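Prenylcyclase (Actinoplanes teichomyceticus, PDB 6IJ1) probably acts on prenyl substrates, as a prenyltransferase or terpene-cyclase-like enzyme. Local coordinates at residues 49-52 with 53-57. Numbering follows the deposited sequence.
Sequences AGVL and VQLPH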
# COMPACT_ATOMS: atom_id res chain seq x y z
N ALA A 49 -2.07 8.45 7.60
CA ALA A 49 -1.65 9.86 7.61
C ALA A 49 -1.38 10.36 6.21
O ALA A 49 -1.74 11.50 5.88
CB ALA A 49 -0.39 10.04 8.48
N GLY A 50 -0.77 9.51 5.36
CA GLY A 50 -0.44 9.97 4.01
C GLY A 50 -1.66 10.30 3.19
O GLY A 50 -1.66 11.23 2.38
N VAL A 51 -2.76 9.57 3.40
CA VAL A 51 -4.01 9.92 2.70
C VAL A 51 -4.59 11.20 3.28
O VAL A 51 -5.00 12.12 2.54
CB VAL A 51 -5.01 8.74 2.78
CG1 VAL A 51 -6.35 9.17 2.20
CG2 VAL A 51 -4.47 7.53 2.00
N LEU A 52 -4.62 11.30 4.62
CA LEU A 52 -5.27 12.43 5.27
C LEU A 52 -4.60 13.74 4.89
O LEU A 52 -5.29 14.73 4.73
CB LEU A 52 -5.27 12.23 6.79
CG LEU A 52 -6.23 11.15 7.32
CD1 LEU A 52 -6.09 10.98 8.82
CD2 LEU A 52 -7.68 11.48 6.97
N VAL A 53 -3.27 13.76 4.74
CA VAL A 53 -2.65 15.07 4.47
C VAL A 53 -2.94 15.56 3.05
O VAL A 53 -2.68 16.73 2.75
CB VAL A 53 -1.11 15.09 4.72
CG1 VAL A 53 -0.75 14.79 6.17
CG2 VAL A 53 -0.33 14.17 3.76
N GLN A 54 -3.52 14.73 2.18
CA GLN A 54 -3.88 15.11 0.82
C GLN A 54 -5.35 15.52 0.67
O GLN A 54 -5.75 15.89 -0.45
CB GLN A 54 -3.61 13.96 -0.13
CG GLN A 54 -2.17 13.54 -0.16
CD GLN A 54 -2.00 12.30 -1.04
OE1 GLN A 54 -2.29 12.34 -2.25
NE2 GLN A 54 -1.64 11.17 -0.41
N LEU A 55 -6.16 15.45 1.72
CA LEU A 55 -7.58 15.74 1.67
C LEU A 55 -7.82 17.19 2.07
O LEU A 55 -7.11 17.73 2.91
CB LEU A 55 -8.36 14.81 2.59
CG LEU A 55 -8.17 13.34 2.17
CD1 LEU A 55 -8.97 12.44 3.10
CD2 LEU A 55 -8.58 13.11 0.72
N PRO A 56 -8.87 17.80 1.52
CA PRO A 56 -9.13 19.23 1.80
C PRO A 56 -9.95 19.42 3.07
O PRO A 56 -11.10 19.91 3.05
CB PRO A 56 -9.87 19.67 0.54
CG PRO A 56 -10.71 18.45 0.17
CD PRO A 56 -9.78 17.26 0.49
N HIS A 57 -9.37 19.05 4.21
CA HIS A 57 -10.04 19.13 5.50
C HIS A 57 -8.98 19.46 6.53
O HIS A 57 -8.00 18.74 6.68
CB HIS A 57 -10.80 17.81 5.82
CG HIS A 57 -11.97 17.54 4.90
ND1 HIS A 57 -13.17 18.22 4.99
CD2 HIS A 57 -12.10 16.71 3.83
CE1 HIS A 57 -14.00 17.79 4.05
NE2 HIS A 57 -13.37 16.88 3.33
O HOH W 1 -5.26 17.68 4.77
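Val-53 and Leu-52 bury the most surface here, followed by Leu-55, and together they show how helix 42-52 runs out. The last i+4 bond, from Val-53 N to Ala-49 O, is 3.0 Å long with a C=O...N angle of 163°, so the donor lies almost in line with the carbonyl. With Val-53 CG1 anti to the carbonyl carbon (chi1 -62°), that methyl packs 3.4 Å from Ala-49 O, while CG2 lies nearest Gly-50 O with Ala-49 O little farther off. The winding then tightens, since Gln-54 N bonds to Val-51 O and Leu-55 N to Leu-52 O, both i+3 with the donor well above the carbonyl plane; the second closes a type I turn from Leu-52 to Leu-55. Gly-50 O is gripped instead by a side chain. Gln-54 runs extended beyond CG, which lays its amide beside the helix, and NE2 donates to that oxygen at 2.8 Å from above the carbonyl plane, with the acceptor only 11° out of the amide plane; OE1 accepts from Gln-335 of helix 327-341. A leucine in place of Gln-54 would probably leave Gly-50 O without this donor and Gln-335 without its acceptor. Past the turn, Leu-55 CG sits 3.4 Å from Val-51 O, and CD1 reaches Leu-52 CD2 at 4.2 Å, the side chains crossing at a slant. A water bridges Leu-52 O and Leu-55 O. This is a helix C-terminus passing from i+4 to i+3 bonding and ending in a type I turn, then an inverse gamma turn centred on Pro-56, with His-57 at the N-cap position of helix 58-71.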